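Local coordinates for protein adhesin (Streptococcus sanguinis SK1 = NCTC 7863, PDB 6VT2) that binds sialylated glycans through two tandem Siglec-like modules, probably attaching the streptococcus to sialoglycoproteins of its host, at residues Y59-L64 with L76-Y81; H88-G93 with I124-E129; T137-Q142 with D153-A158; F320-D325 with Y382-P387. All blocks are in the same frame, centred on the assembly; numbering follows the deposited sequence.

Contact 1: Y59-L64 with L76-Y81; sequences YSTDNL and LRTRVY
Ser60 and Arg79 form the hydrogen-bonded pair of an antiparallel strand pairing at the border of a four-stranded sheet in the first Siglec-like domain, where strand 58-61 is the outermost strand. Ser60 N donates to Arg79 O at 2.9 Å, and Arg79 N returns the bond to Ser60 O at 2.8 Å. Their side chains share one sheet face, and Arg79 can be followed along it. Its CB rests 3.7 Å from Ser60 OG. CG, anti to the backbone N (chi1 -176°), starts an extended run in which CD still lies 4.1 Å from Ser60 OG. NE then makes a salt bridge with Glu23, so the arginine carries its charge away from the edge strand to strand 21-29. The guanidinium lies over one face of the Tyr81 ring, and its NH2 gives a proton to a water that also bonds Ser60 OG; the short serine thus meets both ends of the arginine.

On the other face Thr61 OG1 and Thr78 OG1 share a hydrogen bond of 2.8 Å. Threonine suits the place because its second branch can pack against apolar atoms: Thr61 CG2 turns to Leu76 CG at 3.8 Å. Leu64 CD2 meets Leu76 CD2 at 3.9 Å, so Leu76 is covered by Thr61 and Leu64. Tyr59 CB packs on Val80 CG2, whereas Tyr59 O takes a proton from a water 2.9 Å away that is also hydrogen-bonded to Tyr81 OH.

Contact 2: H88-G93 with I124-E129; sequences HGVGPG and IRPQTE. With CA (calcium ion), chain I; SIA (N-acetyl-alpha-neuraminic acid), chain D.
His88 swings its ring onto Ile124 because its CG stands anti to the backbone N (chi1 -158°), while Ile124 holds CG1 opposite its own carbonyl carbon (chi1 -49°). The two side chains meet at about a right angle, and Ile124 CG1 comes over one face of the imidazole, 4.1 Å from the ring centroid, a CH-pi contact. Ring rotation is fixed at both nitrogens: ND1 donates to Gly89 O at 2.7 Å, within the ring plane and on a carbonyl lone pair, and NE2 is hydrogen-bonded to Tyr96 OH. Val90 then presses CG1 against the backbone, 3.5 Å from Pro126 N, a compact branched side chain suited to a flat peptide and proline ring.

This loop follows strand 76-83 and crosses the end of strand 119-125 in the first Siglec-like domain, beside the glycan pocket, where Gly93 O accepts a 2.6 Å hydrogen bond from O4 of the sialic acid. Arg125, bent at chi2 and chi3, grips Glu129 side-on, with NE to OE1 and NH2 to OE2 (2.8 Å). Its remaining nitrogen, NH1, donates to a water that also lies within hydrogen-bonding distance of Gly91 O and Ile124 O. Beyond the strand, Thr128 binds a calcium ion through its backbone O at 2.3 Å and through OG1 at 2.6 Å; Tyr131 and Asp190 also bind this ion.

Contact 3: T137-Q142 with D153-A158; sequences TLTYVQ and DAVIAA
Thr139 and Val155 make the close, buried part of this contact, where a short strand of the first atypical Rib domain faces a helix. Val155 CG2 lies 3.8 Å from Thr139 OG1 and 3.9 Å from Thr139 CB, the two beta-branched side chains passing at a slant. Thr139 sets OG1 beside its own backbone N (chi1 -66°), which turns the hydroxyl to the valine and sends CG2 to the neighbouring Ala154, whose CB is 4.2 Å away. Ala154 and Ala158, one helical turn apart, present only methyl groups to the strand, small enough to sit alongside Val155 on this face; the axes of the short segments come within 9.2 Å and run nearly antiparallel, at 170°.

Toward Thr137 the spacing is similar but the contact opens to solvent. Ala158 CB sits 3.8 Å from Thr137 O and 3.9 Å from Thr137 OG1, a methyl resting among oxygens. Here a water spans the gap, accepting from Thr137 N at 2.9 Å and donating to Ala158 O at 2.6 Å. Thr137 is exposed, as fits a polar residue ahead of the strand, whereas Val155 is buried.

Val155 of helix 149-162 touches Val174 of strand 171-174 as well as Thr139, while strand 139-141 pairs in parallel with strand 198-200 through backbone bonds of Thr139 and Val141.

Contact 4: F320-D325 with Y382-P387; sequences FANQTD and YPDDTP. With CA (calcium ion), chain G.
At the calcium-bearing junction between the second Siglec-like domain and the atypical Rib domain that follows, a type I beta turn, Tyr382 to Asp385, packs against Gln323 and Thr324. Asp384 OD2 accepts Gln323 N at 2.7 Å, met on the syn side but 22° out of the carboxylate plane. The carboxylate also stacks on the Gln323 amide, their planes only 15° apart and the two side chains running in opposite directions. An extended glutamine suits the place because its flat amide can lie along the carboxylate while NE2 bonds Arg218 O. Asp384 OD1 in turn bonds Ser391 OG. Gln323 OE1 also touches Pro383 CD at 3.4 Å.

One face of the Tyr382 ring lies over Gln323 C, in the peptide joining Gln323 to Thr324, and Thr324 CB is 3.6 Å from Tyr382 CE2. Thr324 holds OG1 beside its carbonyl carbon (chi1 -174°), which puts OG1 near the backbone O, so that both can reach the calcium ion, O at 2.4 Å and OG1 at 2.6 Å. OG1 is also hydrogen-bonded to Arg392 O. Three waters join the site, as do Tyr327 and Asp393. Tyr382 OH is hydrogen-bonded to Asp393 OD2, which probably steadies this second calcium ligand.

Upstream, strand 314-321 runs beside strand 213-217, whereas the turn lies in the loop linking strand 378-381 to strand 392-395.

How the contacts relate
The four contacts follow one another along an elongated chain. Contacts 1 and 2 share the first Siglec-like domain, with centres about 26 Å apart: contact 1 pairs strands 58-61 and 76-83 of one sheet, and contact 2 joins a loop to strand 119-125 of the other. Contact 3 lies in the following Rib domain, about 31 Å from contact 2 between centres. Contact 4 sits at the second Siglec-Rib junction, about 81 Å from contact 2 between centres and on the other side of the chain's centre. Contacts 2 and 4 hold corresponding calcium threonines, Thr128 and Thr324, and each includes a glycan-pocket residue. The repeated architecture sets two glycan-binding modules far apart, consistent with avidity for suitably spaced sialoglycans.

Contact 1: Y59-L64 with L76-Y81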
# COMPACT_ATOMS: atom_id res chain seq x y z
N TYR A 59 -28.25 -24.16 -29.02
CA TYR A 59 -29.36 -23.31 -28.67
C TYR A 59 -30.40 -24.06 -27.87
O TYR A 59 -30.50 -25.22 -27.99
CB TYR A 59 -29.99 -22.57 -29.84
CG TYR A 59 -30.64 -23.46 -30.85
CD1 TYR A 59 -29.91 -24.16 -31.76
CD2 TYR A 59 -32.01 -23.50 -30.93
CE1 TYR A 59 -30.52 -24.95 -32.71
CE2 TYR A 59 -32.63 -24.28 -31.87
CZ TYR A 59 -31.89 -24.99 -32.78
OH TYR A 59 -32.57 -25.72 -33.69
N SER A 60 -31.16 -23.31 -27.12
CA SER A 60 -32.21 -23.91 -26.29
C SER A 60 -33.32 -22.91 -26.08
O SER A 60 -33.08 -21.78 -25.98
CB SER A 60 -31.65 -24.37 -24.99
OG SER A 60 -31.23 -23.28 -24.25
N THR A 61 -34.54 -23.40 -26.02
CA THR A 61 -35.65 -22.53 -25.71
C THR A 61 -36.52 -23.19 -24.64
O THR A 61 -37.14 -24.14 -24.93
CB THR A 61 -36.52 -22.33 -26.92
OG1 THR A 61 -35.70 -21.91 -28.00
CG2 THR A 61 -37.60 -21.30 -26.65
N ASP A 62 -36.52 -22.63 -23.47
CA ASP A 62 -37.43 -23.12 -22.44
C ASP A 62 -38.84 -22.69 -22.89
O ASP A 62 -39.00 -21.79 -23.62
CB ASP A 62 -37.01 -22.51 -21.11
CG ASP A 62 -35.63 -22.95 -20.64
OD1 ASP A 62 -35.01 -23.78 -21.28
OD2 ASP A 62 -35.17 -22.38 -19.68
N ASN A 63 -39.82 -23.34 -22.36
CA ASN A 63 -41.19 -22.91 -22.50
C ASN A 63 -41.69 -22.92 -23.94
O ASN A 63 -42.62 -22.22 -24.24
CB ASN A 63 -41.37 -21.51 -21.93
CG ASN A 63 -42.71 -21.36 -21.29
OD1 ASN A 63 -43.26 -22.33 -20.81
ND2 ASN A 63 -43.25 -20.15 -21.26
N LEU A 64 -41.10 -23.71 -24.83
CA LEU A 64 -41.62 -23.87 -26.18
C LEU A 64 -43.00 -24.50 -26.15
O LEU A 64 -43.32 -25.34 -25.28
CB LEU A 64 -40.71 -24.76 -27.01
CG LEU A 64 -39.71 -24.12 -27.94
CD1 LEU A 64 -38.96 -25.23 -28.70
CD2 LEU A 64 -40.39 -23.18 -28.94
N LEU A 76 -40.90 -15.02 -25.92
CA LEU A 76 -40.28 -16.34 -25.82
C LEU A 76 -38.77 -16.13 -25.97
O LEU A 76 -38.39 -15.53 -26.91
CB LEU A 76 -40.79 -17.21 -26.94
CG LEU A 76 -40.20 -18.59 -26.87
CD1 LEU A 76 -40.60 -19.28 -25.58
CD2 LEU A 76 -40.60 -19.39 -28.07
N ARG A 77 -37.98 -16.65 -25.05
CA ARG A 77 -36.53 -16.42 -25.07
C ARG A 77 -35.76 -17.67 -25.52
O ARG A 77 -35.94 -18.68 -24.96
CB ARG A 77 -36.11 -15.98 -23.68
CG ARG A 77 -36.37 -14.50 -23.59
CD ARG A 77 -36.15 -13.86 -22.29
NE ARG A 77 -34.77 -13.82 -21.93
CZ ARG A 77 -33.85 -12.98 -22.29
NH1 ARG A 77 -34.05 -12.10 -23.24
NH2 ARG A 77 -32.70 -13.08 -21.69
N THR A 78 -34.92 -17.52 -26.53
CA THR A 78 -34.12 -18.65 -27.01
C THR A 78 -32.68 -18.31 -26.70
O THR A 78 -32.29 -17.25 -27.03
CB THR A 78 -34.30 -18.83 -28.51
OG1 THR A 78 -35.64 -19.24 -28.74
CG2 THR A 78 -33.35 -19.84 -29.12
N ARG A 79 -31.99 -19.20 -26.03
CA ARG A 79 -30.59 -18.96 -25.73
C ARG A 79 -29.74 -19.55 -26.85
O ARG A 79 -29.92 -20.66 -27.16
CB ARG A 79 -30.26 -19.67 -24.43
CG ARG A 79 -28.83 -19.42 -23.94
CD ARG A 79 -28.53 -20.45 -22.88
NE ARG A 79 -27.22 -20.20 -22.35
CZ ARG A 79 -26.42 -21.11 -21.89
NH1 ARG A 79 -25.23 -20.76 -21.48
NH2 ARG A 79 -26.81 -22.34 -21.82
N VAL A 80 -28.82 -18.78 -27.41
CA VAL A 80 -27.85 -19.30 -28.40
C VAL A 80 -26.50 -19.18 -27.70
O VAL A 80 -26.24 -18.19 -27.17
CB VAL A 80 -27.91 -18.52 -29.71
CG1 VAL A 80 -26.96 -19.11 -30.73
CG2 VAL A 80 -29.32 -18.51 -30.28
N TYR A 81 -25.74 -20.25 -27.64
CA TYR A 81 -24.54 -20.26 -26.78
C TYR A 81 -23.59 -21.34 -27.26
O TYR A 81 -23.90 -22.13 -28.03
CB TYR A 81 -24.98 -20.58 -25.33
CG TYR A 81 -25.58 -21.95 -25.15
CD1 TYR A 81 -26.86 -22.26 -25.55
CD2 TYR A 81 -24.84 -22.96 -24.59
CE1 TYR A 81 -27.36 -23.54 -25.42
CE2 TYR A 81 -25.30 -24.24 -24.46
CZ TYR A 81 -26.59 -24.53 -24.83
OH TYR A 81 -27.02 -25.80 -24.67
O HOH W 1 -28.84 -26.87 -26.30
O HOH W 2 -29.41 -23.95 -22.21
O HOH W 3 -34.72 -20.32 -22.97
O HOH W 4 -37.94 -19.67 -23.19

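Contact 2: H88-G93 with I124-E129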
# COMPACT_ATOMS: atom_id res chain seq x y z
N HIS A 88 -9.76 -22.35 -32.96
CA HIS A 88 -10.49 -21.78 -34.08
C HIS A 88 -9.63 -20.70 -34.73
O HIS A 88 -8.92 -19.95 -34.06
CB HIS A 88 -11.81 -21.20 -33.58
CG HIS A 88 -12.84 -21.07 -34.63
ND1 HIS A 88 -12.80 -20.05 -35.55
CD2 HIS A 88 -13.92 -21.82 -34.96
CE1 HIS A 88 -13.79 -20.19 -36.41
NE2 HIS A 88 -14.50 -21.25 -36.07
N GLY A 89 -9.78 -20.57 -36.02
CA GLY A 89 -9.18 -19.44 -36.69
C GLY A 89 -9.82 -18.11 -36.29
O GLY A 89 -10.93 -18.05 -35.79
N VAL A 90 -9.03 -17.02 -36.40
CA VAL A 90 -9.53 -15.69 -36.10
C VAL A 90 -9.27 -14.80 -37.30
O VAL A 90 -9.23 -13.58 -37.17
CB VAL A 90 -8.90 -15.10 -34.84
CG1 VAL A 90 -9.49 -15.82 -33.68
CG2 VAL A 90 -7.37 -15.26 -34.90
N GLY A 91 -9.26 -15.39 -38.48
CA GLY A 91 -9.12 -14.63 -39.70
C GLY A 91 -10.42 -14.02 -40.10
O GLY A 91 -11.46 -14.23 -39.49
N PRO A 92 -10.38 -13.25 -41.18
CA PRO A 92 -11.60 -12.56 -41.61
C PRO A 92 -12.72 -13.51 -42.00
O PRO A 92 -13.88 -13.15 -41.81
CB PRO A 92 -11.10 -11.70 -42.76
CG PRO A 92 -9.84 -12.42 -43.26
CD PRO A 92 -9.22 -12.90 -42.01
N GLY A 93 -12.43 -14.73 -42.48
CA GLY A 93 -13.47 -15.65 -42.78
C GLY A 93 -13.96 -16.44 -41.62
O GLY A 93 -14.86 -17.25 -41.82
N ILE A 124 -15.65 -14.70 -34.83
CA ILE A 124 -14.69 -15.25 -33.90
C ILE A 124 -13.43 -14.41 -33.86
O ILE A 124 -12.79 -14.22 -34.89
CB ILE A 124 -14.35 -16.70 -34.23
CG1 ILE A 124 -15.65 -17.53 -34.45
CG2 ILE A 124 -13.39 -17.24 -33.24
CD1 ILE A 124 -16.61 -17.41 -33.34
N ARG A 125 -13.10 -13.86 -32.69
CA ARG A 125 -11.98 -12.94 -32.54
C ARG A 125 -11.01 -13.49 -31.52
O ARG A 125 -11.36 -14.30 -30.64
CB ARG A 125 -12.49 -11.55 -32.12
CG ARG A 125 -13.45 -11.00 -33.14
CD ARG A 125 -12.92 -11.04 -34.52
NE ARG A 125 -11.74 -10.20 -34.66
CZ ARG A 125 -11.15 -9.98 -35.82
NH1 ARG A 125 -11.58 -10.62 -36.93
NH2 ARG A 125 -10.14 -9.14 -35.89
N PRO A 126 -9.77 -13.05 -31.58
CA PRO A 126 -8.79 -13.51 -30.60
C PRO A 126 -9.01 -12.84 -29.25
O PRO A 126 -9.52 -11.72 -29.16
CB PRO A 126 -7.44 -13.11 -31.22
CG PRO A 126 -7.79 -11.78 -31.91
CD PRO A 126 -9.23 -12.06 -32.52
N GLN A 127 -8.57 -13.53 -28.20
CA GLN A 127 -8.76 -12.99 -26.86
C GLN A 127 -8.10 -11.63 -26.66
O GLN A 127 -8.61 -10.78 -25.92
CB GLN A 127 -8.25 -13.96 -25.81
CG GLN A 127 -9.19 -15.17 -25.75
CD GLN A 127 -8.97 -16.07 -24.59
OE1 GLN A 127 -8.36 -15.68 -23.63
NE2 GLN A 127 -9.48 -17.31 -24.68
N THR A 128 -7.01 -11.38 -27.35
CA THR A 128 -6.34 -10.11 -27.17
C THR A 128 -7.19 -8.93 -27.56
O THR A 128 -6.95 -7.82 -27.07
CB THR A 128 -5.01 -10.05 -27.90
OG1 THR A 128 -4.31 -8.87 -27.41
CG2 THR A 128 -5.18 -9.99 -29.38
N GLU A 129 -8.23 -9.13 -28.37
CA GLU A 129 -9.10 -8.00 -28.68
C GLU A 129 -10.04 -7.67 -27.53
O GLU A 129 -10.58 -6.57 -27.47
CB GLU A 129 -9.88 -8.29 -29.96
CG GLU A 129 -8.98 -8.18 -31.15
CD GLU A 129 -9.72 -8.33 -32.45
OE1 GLU A 129 -10.94 -8.62 -32.42
OE2 GLU A 129 -9.09 -8.17 -33.48
CA CA I . -5.16 -6.59 -26.43
C1 SIA D . -20.89 -17.47 -43.44
C2 SIA D . -20.04 -18.13 -44.60
C3 SIA D . -18.65 -17.52 -44.79
C4 SIA D . -17.70 -17.76 -43.62
C5 SIA D . -17.64 -19.25 -43.27
C6 SIA D . -19.07 -19.81 -43.12
C7 SIA D . -19.15 -21.35 -42.94
C8 SIA D . -20.62 -21.84 -43.05
C9 SIA D . -20.74 -23.26 -42.53
C10 SIA D . -15.76 -20.20 -41.97
C11 SIA D . -15.14 -20.34 -40.59
N5 SIA D . -16.90 -19.48 -42.02
O1A SIA D . -20.76 -16.24 -43.26
O1B SIA D . -21.66 -18.29 -42.85
O4 SIA D . -16.36 -17.29 -43.92
O6 SIA D . -19.84 -19.55 -44.29
O7 SIA D . -18.29 -22.01 -43.86
O8 SIA D . -21.46 -20.94 -42.32
O9 SIA D . -20.64 -23.23 -41.10
O10 SIA D . -15.25 -20.72 -42.96
O HOH W 5 -12.95 -13.17 -37.40
O HOH W 6 -4.86 -5.95 -28.67
O HOH W 7 -4.48 -4.27 -25.98
O HOH W 8 -6.92 -5.14 -26.98

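Contact 3: T137-Q142 with D153-A158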
# COMPACT_ATOMS: atom_id res chain seq x y z
N THR A 137 3.42 -0.37 -12.35
CA THR A 137 4.37 0.56 -11.76
C THR A 137 5.73 0.24 -12.37
O THR A 137 6.07 -0.93 -12.51
CB THR A 137 4.42 0.42 -10.24
OG1 THR A 137 4.78 -0.92 -9.86
CG2 THR A 137 3.05 0.72 -9.61
N LEU A 138 6.52 1.28 -12.62
CA LEU A 138 7.88 1.16 -13.17
C LEU A 138 8.76 0.36 -12.21
O LEU A 138 8.67 0.53 -11.01
CB LEU A 138 8.49 2.53 -13.40
CG LEU A 138 8.18 3.12 -14.76
CD1 LEU A 138 8.71 4.53 -14.93
CD2 LEU A 138 8.75 2.22 -15.85
N THR A 139 9.54 -0.55 -12.74
CA THR A 139 10.52 -1.25 -11.93
C THR A 139 11.86 -0.60 -12.20
O THR A 139 12.24 -0.45 -13.36
CB THR A 139 10.56 -2.73 -12.25
OG1 THR A 139 9.30 -3.32 -11.86
CG2 THR A 139 11.64 -3.38 -11.50
N TYR A 140 12.54 -0.14 -11.15
CA TYR A 140 13.86 0.46 -11.33
C TYR A 140 14.93 -0.61 -11.20
O TYR A 140 14.94 -1.36 -10.22
CB TYR A 140 14.08 1.56 -10.29
CG TYR A 140 13.33 2.80 -10.63
CD1 TYR A 140 13.86 3.72 -11.51
CD2 TYR A 140 12.06 3.04 -10.14
CE1 TYR A 140 13.20 4.85 -11.86
CE2 TYR A 140 11.38 4.18 -10.49
CZ TYR A 140 11.97 5.09 -11.36
OH TYR A 140 11.29 6.23 -11.72
N VAL A 141 15.81 -0.70 -12.20
CA VAL A 141 16.77 -1.78 -12.26
C VAL A 141 18.17 -1.23 -12.47
O VAL A 141 18.37 -0.09 -12.90
CB VAL A 141 16.40 -2.79 -13.39
CG1 VAL A 141 14.98 -3.32 -13.17
CG2 VAL A 141 16.50 -2.16 -14.73
N GLN A 142 19.16 -2.11 -12.26
CA GLN A 142 20.60 -1.61 -12.43
C GLN A 142 20.89 -1.47 -13.90
O GLN A 142 21.54 -0.53 -14.22
CB GLN A 142 21.42 -2.69 -11.76
CG GLN A 142 22.86 -2.28 -11.58
CD GLN A 142 23.67 -3.52 -11.36
OE1 GLN A 142 24.26 -4.04 -12.29
NE2 GLN A 142 23.67 -4.01 -10.14
N ASP A 153 11.11 -11.09 -12.58
CA ASP A 153 10.03 -11.53 -11.71
C ASP A 153 9.31 -10.33 -11.15
O ASP A 153 8.08 -10.36 -10.99
CB ASP A 153 10.56 -12.43 -10.61
CG ASP A 153 11.03 -13.78 -11.14
OD1 ASP A 153 10.53 -14.22 -12.20
OD2 ASP A 153 11.90 -14.41 -10.50
N ALA A 154 10.06 -9.26 -10.86
CA ALA A 154 9.46 -8.06 -10.30
C ALA A 154 8.57 -7.37 -11.33
O ALA A 154 7.53 -6.80 -10.98
CB ALA A 154 10.52 -7.09 -9.80
N VAL A 155 8.99 -7.35 -12.59
CA VAL A 155 8.15 -6.76 -13.62
C VAL A 155 6.87 -7.57 -13.78
O VAL A 155 5.78 -6.99 -13.80
CB VAL A 155 8.91 -6.65 -14.94
CG1 VAL A 155 7.96 -6.31 -16.09
CG2 VAL A 155 10.04 -5.59 -14.80
N ILE A 156 6.98 -8.90 -13.82
CA ILE A 156 5.80 -9.75 -13.95
C ILE A 156 4.86 -9.49 -12.80
O ILE A 156 3.63 -9.40 -12.97
CB ILE A 156 6.19 -11.23 -14.03
CG1 ILE A 156 6.96 -11.51 -15.30
CG2 ILE A 156 4.93 -12.11 -13.94
CD1 ILE A 156 7.44 -12.91 -15.43
N ALA A 157 5.40 -9.41 -11.59
CA ALA A 157 4.55 -9.18 -10.44
C ALA A 157 3.85 -7.84 -10.53
O ALA A 157 2.68 -7.70 -10.15
CB ALA A 157 5.40 -9.25 -9.17
N ALA A 158 4.57 -6.82 -11.02
CA ALA A 158 3.96 -5.50 -11.13
C ALA A 158 2.92 -5.47 -12.26
O ALA A 158 1.92 -4.74 -12.18
CB ALA A 158 5.03 -4.45 -11.39
O HOH W 9 2.09 -2.48 -10.86

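Contact 4: F320-D325 with Y382-P387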
# COMPACT_ATOMS: atom_id res chain seq x y z
N PHE A 320 23.45 15.10 23.96
CA PHE A 320 23.10 14.81 25.34
C PHE A 320 22.50 16.05 25.98
O PHE A 320 22.94 17.18 25.74
CB PHE A 320 24.31 14.37 26.17
CG PHE A 320 25.22 13.37 25.52
CD1 PHE A 320 24.82 12.52 24.50
CD2 PHE A 320 26.49 13.27 25.98
CE1 PHE A 320 25.73 11.63 23.91
CE2 PHE A 320 27.39 12.39 25.42
CZ PHE A 320 27.00 11.59 24.37
N ALA A 321 21.52 15.84 26.80
CA ALA A 321 20.95 16.92 27.59
C ALA A 321 20.83 16.52 29.04
O ALA A 321 20.59 15.38 29.38
CB ALA A 321 19.60 17.30 27.05
N ASN A 322 20.95 17.52 29.90
CA ASN A 322 20.72 17.30 31.31
C ASN A 322 19.23 17.22 31.54
O ASN A 322 18.45 17.93 30.90
CB ASN A 322 21.28 18.44 32.13
CG ASN A 322 22.74 18.54 32.06
OD1 ASN A 322 23.47 17.56 32.23
ND2 ASN A 322 23.22 19.72 31.79
N GLN A 323 18.85 16.46 32.55
CA GLN A 323 17.44 16.38 32.89
C GLN A 323 16.82 17.72 33.25
O GLN A 323 15.62 17.92 32.99
CB GLN A 323 17.22 15.39 34.04
CG GLN A 323 17.35 13.98 33.53
CD GLN A 323 17.09 12.96 34.58
OE1 GLN A 323 16.30 13.21 35.55
NE2 GLN A 323 17.76 11.82 34.47
N THR A 324 17.59 18.60 33.83
CA THR A 324 17.02 19.88 34.16
C THR A 324 16.52 20.59 32.92
O THR A 324 15.65 21.44 33.02
CB THR A 324 18.00 20.73 34.96
OG1 THR A 324 17.28 21.91 35.33
CG2 THR A 324 19.21 21.13 34.17
N ASP A 325 17.02 20.22 31.73
CA ASP A 325 16.55 20.86 30.53
C ASP A 325 15.12 20.47 30.19
O ASP A 325 14.46 21.20 29.43
CB ASP A 325 17.48 20.51 29.37
CG ASP A 325 18.81 21.11 29.46
OD1 ASP A 325 19.10 21.84 30.42
OD2 ASP A 325 19.64 20.79 28.56
N TYR A 382 18.54 16.67 40.02
CA TYR A 382 18.02 15.59 39.20
C TYR A 382 19.01 14.47 39.20
O TYR A 382 20.18 14.65 39.50
CB TYR A 382 17.79 16.09 37.79
CG TYR A 382 16.75 17.14 37.74
CD1 TYR A 382 15.42 16.79 37.79
CD2 TYR A 382 17.09 18.48 37.67
CE1 TYR A 382 14.44 17.74 37.82
CE2 TYR A 382 16.10 19.43 37.67
CZ TYR A 382 14.82 19.06 37.78
OH TYR A 382 13.82 20.01 37.82
N PRO A 383 18.55 13.26 38.92
CA PRO A 383 19.39 12.08 39.16
C PRO A 383 20.56 11.91 38.18
O PRO A 383 21.37 11.02 38.39
CB PRO A 383 18.38 10.93 39.09
CG PRO A 383 17.21 11.44 38.49
CD PRO A 383 17.14 12.91 38.78
N ASP A 384 20.66 12.74 37.15
CA ASP A 384 21.80 12.73 36.26
C ASP A 384 22.84 13.75 36.71
O ASP A 384 23.85 13.95 36.03
CB ASP A 384 21.40 13.01 34.81
CG ASP A 384 20.72 14.34 34.60
OD1 ASP A 384 20.06 14.83 35.53
OD2 ASP A 384 20.78 14.88 33.50
N ASP A 385 22.62 14.43 37.84
CA ASP A 385 23.58 15.41 38.29
C ASP A 385 24.93 14.77 38.54
O ASP A 385 25.01 13.77 39.24
CB ASP A 385 23.07 16.08 39.57
CG ASP A 385 23.96 17.17 40.08
OD1 ASP A 385 23.95 18.27 39.51
OD2 ASP A 385 24.65 16.93 41.08
N THR A 386 25.98 15.37 38.00
CA THR A 386 27.34 14.94 38.27
C THR A 386 28.20 16.21 38.36
O THR A 386 27.86 17.21 37.75
CB THR A 386 27.93 14.06 37.16
OG1 THR A 386 28.03 14.82 35.97
CG2 THR A 386 27.15 12.74 36.98
N PRO A 387 29.36 16.12 38.96
CA PRO A 387 30.22 17.33 38.97
C PRO A 387 30.56 17.88 37.59
O PRO A 387 30.58 19.11 37.44
CB PRO A 387 31.46 16.87 39.72
CG PRO A 387 31.00 15.80 40.53
CD PRO A 387 29.94 15.04 39.72
CA CA G . 14.94 22.98 34.69
O HOH W 10 13.60 23.78 32.75
O HOH W 11 16.45 24.54 33.63
O HOH W 12 13.49 24.75 35.20